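Local coordinates for uncharacterized protein (Vibrio parahaemolyticus, PDB 1ZBP) that is of unknown function but belongs to the ImpE family and may be linked to type VI secretion, at residues C42-M55 with A68-K82. Residues are numbered along the deposited sequence; the frame is centred on the assembly and turned at random.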
ATOM      1  N   CYS A  42       4.638  -7.481   9.648  1.00 42.97           N
ATOM      2  CA  CYS A  42       4.552  -6.691   8.425  1.00 43.71           C
ATOM      3  C   CYS A  42       3.624  -5.494   8.645  1.00 42.90           C
ATOM      4  O   CYS A  42       3.876  -4.398   8.135  1.00 42.04           O
ATOM      5  CB  CYS A  42       4.054  -7.556   7.271  1.00 42.62           C
ATOM      6  SG  CYS A  42       5.239  -8.829   6.819  1.00 43.70           S
ATOM      7  N   ILE A  43       2.561  -5.705   9.419  1.00 41.84           N
ATOM      8  CA  ILE A  43       1.621  -4.639   9.720  1.00 40.72           C
ATOM      9  C   ILE A  43       2.327  -3.550  10.536  1.00 41.24           C
ATOM     10  O   ILE A  43       2.075  -2.359  10.349  1.00 40.83           O
ATOM     11  CB  ILE A  43       0.409  -5.168  10.525  1.00 39.76           C
ATOM     12  CG1 ILE A  43      -0.355  -6.205   9.708  1.00 35.21           C
ATOM     13  CG2 ILE A  43      -0.525  -4.016  10.876  1.00 39.98           C
ATOM     14  CD1 ILE A  43      -1.501  -6.837  10.453  1.00 35.22           C
ATOM     15  N   ASP A  44       3.217  -3.963  11.433  1.00 41.98           N
ATOM     16  CA  ASP A  44       3.945  -3.020  12.271  1.00 42.85           C
ATOM     17  C   ASP A  44       4.989  -2.275  11.457  1.00 43.39           C
ATOM     18  O   ASP A  44       5.447  -1.195  11.842  1.00 43.58           O
ATOM     19  CB  ASP A  44       4.624  -3.761  13.423  1.00 44.70           C
ATOM     20  CG  ASP A  44       5.415  -2.835  14.329  1.00 47.19           C
ATOM     21  OD1 ASP A  44       6.494  -2.355  13.913  1.00 50.45           O
ATOM     22  OD2 ASP A  44       4.956  -2.584  15.463  1.00 48.28           O
ATOM     23  N   GLY A  45       5.376  -2.869  10.333  1.00 43.02           N
ATOM     24  CA  GLY A  45       6.372  -2.247   9.482  1.00 44.41           C
ATOM     25  C   GLY A  45       7.797  -2.708   9.744  1.00 44.78           C
ATOM     26  O   GLY A  45       8.718  -2.304   9.039  1.00 43.76           O
ATOM     27  N   ASP A  46       7.998  -3.536  10.765  1.00 46.05           N
ATOM     28  CA  ASP A  46       9.344  -4.023  11.062  1.00 47.80           C
ATOM     29  C   ASP A  46       9.671  -5.086  10.012  1.00 47.61           C
ATOM     30  O   ASP A  46       9.509  -6.288  10.246  1.00 47.14           O
ATOM     31  CB  ASP A  46       9.412  -4.634  12.468  1.00 48.78           C
ATOM     32  CG  ASP A  46      10.846  -4.781  12.974  1.00 51.72           C
ATOM     33  OD1 ASP A  46      11.771  -4.887  12.139  1.00 52.99           O
ATOM     34  OD2 ASP A  46      11.054  -4.810  14.207  1.00 53.45           O
ATOM     35  N   PHE A  47      10.126  -4.638   8.846  1.00 47.49           N
ATOM     36  CA  PHE A  47      10.440  -5.559   7.761  1.00 47.62           C
ATOM     37  C   PHE A  47      11.708  -6.380   8.019  1.00 48.82           C
ATOM     38  O   PHE A  47      11.740  -7.589   7.762  1.00 48.73           O
ATOM     39  CB  PHE A  47      10.568  -4.784   6.444  1.00 44.90           C
ATOM     40  CG  PHE A  47       9.390  -3.899   6.144  1.00 43.28           C
ATOM     41  CD1 PHE A  47       8.104  -4.418   6.093  1.00 43.09           C
ATOM     42  CD2 PHE A  47       9.565  -2.539   5.933  1.00 44.11           C
ATOM     43  CE1 PHE A  47       7.016  -3.595   5.827  1.00 43.31           C
ATOM     44  CE2 PHE A  47       8.480  -1.705   5.666  1.00 42.82           C
ATOM     45  CZ  PHE A  47       7.208  -2.234   5.617  1.00 43.43           C
ATOM     46  N   GLU A  48      12.749  -5.731   8.530  1.00 50.08           N
ATOM     47  CA  GLU A  48      14.009  -6.419   8.796  1.00 52.97           C
ATOM     48  C   GLU A  48      13.782  -7.662   9.671  1.00 52.13           C
ATOM     49  O   GLU A  48      14.350  -8.723   9.410  1.00 50.99           O
ATOM     50  CB  GLU A  48      14.989  -5.445   9.459  1.00 55.37           C
ATOM     51  CG  GLU A  48      16.402  -5.978   9.627  1.00 62.18           C
ATOM     52  CD  GLU A  48      17.404  -4.873   9.941  1.00 66.16           C
ATOM     53  OE1 GLU A  48      17.167  -4.095  10.896  1.00 67.64           O
ATOM     54  OE2 GLU A  48      18.440  -4.784   9.238  1.00 67.24           O
ATOM     55  N   ARG A  49      12.930  -7.523  10.686  1.00 51.03           N
ATOM     56  CA  ARG A  49      12.599  -8.615  11.600  1.00 50.17           C
ATOM     57  C   ARG A  49      11.723  -9.661  10.900  1.00 49.02           C
ATOM     58  O   ARG A  49      12.004 -10.862  10.960  1.00 48.38           O
ATOM     59  CB  ARG A  49      11.868  -8.043  12.828  1.00 53.03           C
ATOM     60  CG  ARG A  49      11.515  -9.037  13.940  1.00 55.10           C
ATOM     61  CD  ARG A  49      12.761  -9.611  14.605  1.00 60.87           C
ATOM     62  NE  ARG A  49      12.444 -10.342  15.834  1.00 65.30           N
ATOM     63  CZ  ARG A  49      13.328 -11.055  16.529  1.00 66.70           C
ATOM     64  NH1 ARG A  49      14.589 -11.136  16.115  1.00 66.81           N
ATOM     65  NH2 ARG A  49      12.956 -11.682  17.640  1.00 66.02           N
ATOM     66  N   ALA A  50      10.660  -9.203  10.240  1.00 46.63           N
ATOM     67  CA  ALA A  50       9.746 -10.095   9.527  1.00 45.90           C
ATOM     68  C   ALA A  50      10.517 -10.994   8.566  1.00 44.54           C
ATOM     69  O   ALA A  50      10.218 -12.176   8.423  1.00 44.65           O
ATOM     70  CB  ALA A  50       8.704  -9.279   8.754  1.00 43.09           C
ATOM     71  N   ASP A  51      11.514 -10.421   7.909  1.00 44.38           N
ATOM     72  CA  ASP A  51      12.316 -11.170   6.964  1.00 45.08           C
ATOM     73  C   ASP A  51      13.134 -12.207   7.735  1.00 45.53           C
ATOM     74  O   ASP A  51      13.224 -13.361   7.325  1.00 44.18           O
ATOM     75  CB  ASP A  51      13.208 -10.208   6.179  1.00 45.19           C
ATOM     76  CG  ASP A  51      13.670 -10.787   4.869  1.00 46.15           C
ATOM     77  OD1 ASP A  51      12.844 -11.407   4.159  1.00 46.16           O
ATOM     78  OD2 ASP A  51      14.861 -10.600   4.541  1.00 47.64           O
ATOM     79  N   GLU A  52      13.700 -11.796   8.868  1.00 46.00           N
ATOM     80  CA  GLU A  52      14.486 -12.693   9.713  1.00 48.18           C
ATOM     81  C   GLU A  52      13.652 -13.918  10.088  1.00 47.66           C
ATOM     82  O   GLU A  52      14.128 -15.047  10.017  1.00 47.11           O
ATOM     83  CB  GLU A  52      14.924 -11.965  10.990  1.00 52.75           C
ATOM     84  CG  GLU A  52      15.984 -12.688  11.808  1.00 57.50           C
ATOM     85  CD  GLU A  52      17.268 -12.891  11.034  1.00 61.70           C
ATOM     86  OE1 GLU A  52      17.805 -11.888  10.506  1.00 63.46           O
ATOM     87  OE2 GLU A  52      17.742 -14.049  10.956  1.00 64.15           O
ATOM     88  N   GLN A  53      12.404 -13.694  10.485  1.00 46.98           N
ATOM     89  CA  GLN A  53      11.522 -14.794  10.861  1.00 46.26           C
ATOM     90  C   GLN A  53      11.137 -15.655   9.655  1.00 46.11           C
ATOM     91  O   GLN A  53      10.928 -16.859   9.782  1.00 43.64           O
ATOM     92  CB  GLN A  53      10.264 -14.247  11.539  1.00 46.10           C
ATOM     93  CG  GLN A  53      10.540 -13.535  12.861  1.00 47.18           C
ATOM     94  CD  GLN A  53      11.025 -14.478  13.955  1.00 46.32           C
ATOM     95  OE1 GLN A  53      10.297 -15.368  14.395  1.00 45.67           O
ATOM     96  NE2 GLN A  53      12.263 -14.288  14.390  1.00 44.87           N
ATOM     97  N   LEU A  54      11.039 -15.032   8.485  1.00 46.42           N
ATOM     98  CA  LEU A  54      10.689 -15.763   7.274  1.00 46.27           C
ATOM     99  C   LEU A  54      11.844 -16.673   6.848  1.00 47.36           C
ATOM    100  O   LEU A  54      11.626 -17.734   6.269  1.00 47.10           O
ATOM    101  CB  LEU A  54      10.334 -14.781   6.147  1.00 44.29           C
ATOM    102  CG  LEU A  54       8.976 -14.081   6.269  1.00 40.73           C
ATOM    103  CD1 LEU A  54       8.917 -12.835   5.405  1.00 35.61           C
ATOM    104  CD2 LEU A  54       7.895 -15.067   5.899  1.00 39.43           C
HETATM  105  N   MSE A  55      13.076 -16.264   7.129  1.00 49.79           N
HETATM  106  CA  MSE A  55      14.217 -17.090   6.766  1.00 52.07           C
HETATM  107  C   MSE A  55      14.270 -18.304   7.698  1.00 51.46           C
HETATM  108  O   MSE A  55      14.602 -19.409   7.267  1.00 53.13           O
HETATM  109  CB  MSE A  55      15.524 -16.288   6.847  1.00 56.00           C
HETATM  110  CG  MSE A  55      15.645 -15.164   5.809  1.00 62.02           C
HETATM  111 SE   MSE A  55      17.452 -14.416   5.601  1.00 73.15          SE
HETATM  112  CE  MSE A  55      17.360 -12.884   6.794  1.00 67.03           C
ATOM    113  N   ALA A  68       6.115 -18.832   2.454  1.00 35.79           N
ATOM    114  CA  ALA A  68       7.155 -18.059   3.132  1.00 34.22           C
ATOM    115  C   ALA A  68       7.907 -17.180   2.135  1.00 33.36           C
ATOM    116  O   ALA A  68       8.224 -16.019   2.416  1.00 30.77           O
ATOM    117  CB  ALA A  68       8.126 -19.010   3.849  1.00 36.06           C
ATOM    118  N   SER A  69       8.191 -17.762   0.973  1.00 33.53           N
ATOM    119  CA  SER A  69       8.891 -17.073  -0.106  1.00 35.10           C
ATOM    120  C   SER A  69       8.055 -15.892  -0.598  1.00 36.60           C
ATOM    121  O   SER A  69       8.548 -14.771  -0.729  1.00 38.49           O
ATOM    122  CB  SER A  69       9.152 -18.054  -1.257  1.00 33.89           C
ATOM    123  OG  SER A  69       9.880 -17.451  -2.310  1.00 36.19           O
ATOM    124  N   GLN A  70       6.783 -16.149  -0.871  1.00 36.96           N
ATOM    125  CA  GLN A  70       5.873 -15.106  -1.322  1.00 39.23           C
ATOM    126  C   GLN A  70       5.888 -13.912  -0.365  1.00 38.81           C
ATOM    127  O   GLN A  70       5.939 -12.764  -0.809  1.00 40.38           O
ATOM    128  CB  GLN A  70       4.458 -15.675  -1.442  1.00 40.47           C
ATOM    129  CG  GLN A  70       3.383 -14.649  -1.658  1.00 44.72           C
ATOM    130  CD  GLN A  70       2.222 -15.215  -2.448  1.00 47.55           C
ATOM    131  OE1 GLN A  70       1.772 -16.339  -2.194  1.00 49.77           O
ATOM    132  NE2 GLN A  70       1.734 -14.445  -3.423  1.00 45.21           N
ATOM    133  N   LEU A  71       5.848 -14.178   0.940  1.00 37.73           N
ATOM    134  CA  LEU A  71       5.888 -13.108   1.948  1.00 36.12           C
ATOM    135  C   LEU A  71       7.216 -12.360   1.871  1.00 36.79           C
ATOM    136  O   LEU A  71       7.282 -11.154   2.134  1.00 37.16           O
ATOM    137  CB  LEU A  71       5.734 -13.674   3.367  1.00 36.18           C
ATOM    138  CG  LEU A  71       4.360 -13.767   4.047  1.00 39.34           C
ATOM    139  CD1 LEU A  71       3.829 -12.374   4.361  1.00 38.55           C
ATOM    140  CD2 LEU A  71       3.394 -14.520   3.157  1.00 39.48           C
ATOM    141  N   ARG A  72       8.288 -13.077   1.541  1.00 36.88           N
ATOM    142  CA  ARG A  72       9.596 -12.446   1.436  1.00 36.87           C
ATOM    143  C   ARG A  72       9.529 -11.381   0.349  1.00 36.41           C
ATOM    144  O   ARG A  72      10.004 -10.258   0.530  1.00 35.37           O
ATOM    145  CB  ARG A  72      10.655 -13.489   1.103  1.00 38.47           C
ATOM    146  CG  ARG A  72      10.923 -14.432   2.248  1.00 42.10           C
ATOM    147  CD  ARG A  72      12.229 -14.086   2.908  1.00 43.58           C
ATOM    148  NE  ARG A  72      13.345 -14.489   2.067  1.00 46.14           N
ATOM    149  CZ  ARG A  72      14.556 -13.953   2.124  1.00 46.16           C
ATOM    150  NH1 ARG A  72      15.500 -14.401   1.314  1.00 45.87           N
ATOM    151  NH2 ARG A  72      14.817 -12.969   2.979  1.00 45.28           N
ATOM    152  N   HIS A  73       8.924 -11.741  -0.778  1.00 36.55           N
ATOM    153  CA  HIS A  73       8.758 -10.821  -1.897  1.00 37.44           C
ATOM    154  C   HIS A  73       7.910  -9.607  -1.498  1.00 35.44           C
ATOM    155  O   HIS A  73       8.241  -8.480  -1.846  1.00 35.38           O
ATOM    156  CB  HIS A  73       8.098 -11.552  -3.064  1.00 40.55           C
ATOM    157  CG  HIS A  73       8.942 -12.654  -3.639  1.00 44.35           C
ATOM    158  ND1 HIS A  73       8.409 -13.688  -4.378  1.00 47.18           N
ATOM    159  CD2 HIS A  73      10.276 -12.865  -3.598  1.00 43.84           C
ATOM    160  CE1 HIS A  73       9.383 -14.494  -4.767  1.00 46.43           C
ATOM    161  NE2 HIS A  73      10.525 -14.016  -4.306  1.00 46.51           N
ATOM    162  N   LEU A  74       6.827  -9.837  -0.765  1.00 34.86           N
ATOM    163  CA  LEU A  74       5.976  -8.738  -0.329  1.00 35.04           C
ATOM    164  C   LEU A  74       6.736  -7.825   0.612  1.00 35.49           C
ATOM    165  O   LEU A  74       6.624  -6.601   0.513  1.00 33.88           O
ATOM    166  CB  LEU A  74       4.716  -9.269   0.359  1.00 35.88           C
ATOM    167  CG  LEU A  74       3.559  -9.680  -0.565  1.00 37.21           C
ATOM    168  CD1 LEU A  74       2.687  -8.478  -0.864  1.00 36.96           C
ATOM    169  CD2 LEU A  74       4.105 -10.267  -1.855  1.00 40.01           C
ATOM    170  N   VAL A  75       7.516  -8.419   1.518  1.00 35.56           N
ATOM    171  CA  VAL A  75       8.301  -7.638   2.472  1.00 35.43           C
ATOM    172  C   VAL A  75       9.347  -6.807   1.740  1.00 36.06           C
ATOM    173  O   VAL A  75       9.642  -5.679   2.145  1.00 38.40           O
ATOM    174  CB  VAL A  75       8.985  -8.547   3.510  1.00 35.64           C
ATOM    175  CG1 VAL A  75      10.099  -7.804   4.222  1.00 36.35           C
ATOM    176  CG2 VAL A  75       7.956  -9.005   4.525  1.00 36.23           C
ATOM    177  N   LYS A  76       9.886  -7.355   0.654  1.00 35.15           N
ATOM    178  CA  LYS A  76      10.878  -6.654  -0.149  1.00 33.86           C
ATOM    179  C   LYS A  76      10.213  -5.452  -0.823  1.00 31.49           C
ATOM    180  O   LYS A  76      10.699  -4.326  -0.712  1.00 30.32           O
ATOM    181  CB  LYS A  76      11.462  -7.610  -1.189  1.00 33.44           C
ATOM    182  CG  LYS A  76      12.497  -7.010  -2.126  1.00 38.89           C
ATOM    183  CD  LYS A  76      12.961  -8.074  -3.115  1.00 41.93           C
ATOM    184  CE  LYS A  76      13.880  -7.527  -4.191  1.00 43.49           C
ATOM    185  NZ  LYS A  76      14.041  -8.533  -5.283  1.00 47.16           N
ATOM    186  N   ALA A  77       9.094  -5.690  -1.504  1.00 30.49           N
ATOM    187  CA  ALA A  77       8.368  -4.606  -2.169  1.00 29.35           C
ATOM    188  C   ALA A  77       8.010  -3.514  -1.155  1.00 29.35           C
ATOM    189  O   ALA A  77       8.204  -2.334  -1.420  1.00 30.14           O
ATOM    190  CB  ALA A  77       7.101  -5.145  -2.834  1.00 26.94           C
ATOM    191  N   ALA A  78       7.512  -3.920   0.013  1.00 30.60           N
ATOM    192  CA  ALA A  78       7.124  -2.980   1.059  1.00 32.46           C
ATOM    193  C   ALA A  78       8.334  -2.236   1.590  1.00 34.61           C
ATOM    194  O   ALA A  78       8.219  -1.119   2.124  1.00 34.68           O
ATOM    195  CB  ALA A  78       6.431  -3.699   2.193  1.00 28.86           C
ATOM    196  N   GLN A  79       9.504  -2.850   1.462  1.00 35.70           N
ATOM    197  CA  GLN A  79      10.702  -2.184   1.934  1.00 35.11           C
ATOM    198  C   GLN A  79      11.084  -1.128   0.908  1.00 34.06           C
ATOM    199  O   GLN A  79      11.449  -0.009   1.265  1.00 31.73           O
ATOM    200  CB  GLN A  79      11.847  -3.174   2.119  1.00 34.52           C
ATOM    201  CG  GLN A  79      13.112  -2.487   2.604  1.00 35.94           C
ATOM    202  CD  GLN A  79      12.983  -1.938   4.010  1.00 35.50           C
ATOM    203  OE1 GLN A  79      12.720  -2.680   4.961  1.00 37.50           O
ATOM    204  NE2 GLN A  79      13.174  -0.632   4.152  1.00 37.34           N
ATOM    205  N   ALA A  80      10.981  -1.478  -0.371  1.00 34.00           N
ATOM    206  CA  ALA A  80      11.327  -0.517  -1.421  1.00 36.88           C
ATOM    207  C   ALA A  80      10.405   0.715  -1.336  1.00 38.29           C
ATOM    208  O   ALA A  80      10.824   1.838  -1.640  1.00 40.21           O
ATOM    209  CB  ALA A  80      11.230  -1.171  -2.810  1.00 33.05           C
ATOM    210  N   ARG A  81       9.158   0.499  -0.919  1.00 37.94           N
ATOM    211  CA  ARG A  81       8.192   1.586  -0.787  1.00 38.61           C
ATOM    212  C   ARG A  81       8.539   2.471   0.398  1.00 39.42           C
ATOM    213  O   ARG A  81       8.459   3.696   0.315  1.00 38.13           O
ATOM    214  CB  ARG A  81       6.772   1.019  -0.632  1.00 37.90           C
ATOM    215  CG  ARG A  81       5.713   2.006  -0.156  1.00 31.64           C
ATOM    216  CD  ARG A  81       4.390   1.277  -0.124  1.00 33.02           C
ATOM    217  NE  ARG A  81       3.248   2.097   0.241  1.00 30.43           N
ATOM    218  CZ  ARG A  81       2.625   2.031   1.414  1.00 32.59           C
ATOM    219  NH1 ARG A  81       3.049   1.186   2.352  1.00 29.44           N
ATOM    220  NH2 ARG A  81       1.541   2.776   1.635  1.00 32.43           N
ATOM    221  N   LYS A  82       8.909   1.858   1.513  1.00 42.48           N
ATOM    222  CA  LYS A  82       9.262   2.660   2.675  1.00 44.97           C
ATOM    223  C   LYS A  82      10.495   3.474   2.313  1.00 46.19           C
ATOM    224  O   LYS A  82      10.672   4.594   2.785  1.00 47.13           O
ATOM    225  CB  LYS A  82       9.554   1.777   3.888  1.00 45.95           C
ATOM    226  CG  LYS A  82       9.623   2.556   5.189  1.00 49.25           C
ATOM    227  CD  LYS A  82       9.661   1.638   6.404  1.00 50.87           C
ATOM    228  CE  LYS A  82      11.078   1.269   6.791  1.00 50.97           C
ATOM    229  NZ  LYS A  82      11.082   0.458   8.040  1.00 52.37           N
TER
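R72 NH2 donates to D51 OD1 at 2.8 Å, with an N-H...O angle of 155°. This hydrogen bond is part of a salt bridge. The donor reaches OD1 on its syn side, somewhat out of the carboxylate plane, and the carboxylate and guanidinium planes lie only 17° apart. The R72 chain bends at chi2 and chi3, which brings its guanidinium to D51. CG of the selenomethionine M55 lies over one guanidinium face, 3.7 Å from R72 NH2. R72 CD lies 3.8 Å from L54 CB.

Three knobs-into-holes carry the apolar packing. L54 enters between A68, L71, R72 and V75, and its CD2 comes within 3.6 Å of L71 CB. V75 forks in the reverse direction: CG2 lies 3.6 Å from C42 SG and also faces A50 and L54, while CG1 meets F47 CB. The F47 ring fits among V75, A78, Q79 and K82. Backbone of A78 and Q79 lies over one face; G45 O sits over the centre of the other. K82 CD reaches the ring edge, 3.6 Å from F47 CE2. Q79 OE1 approaches F47 CD2 at 3.3 Å, with the amide nearly perpendicular to the ring.

Helices 47-55 and 68-82 run antiparallel at 162°, with axes 9.7 Å apart, as a helical hairpin. D46 caps the first through OD1, which accepts from R49 N. L54 also touches I38 of helix 31-44. W189 of strand 189-196 touches C42, F47, L74 and A78, and F159 of strand 155-159 touches L74, A77, A78 and R81, joining the hairpin to the beta-rich part of the chain.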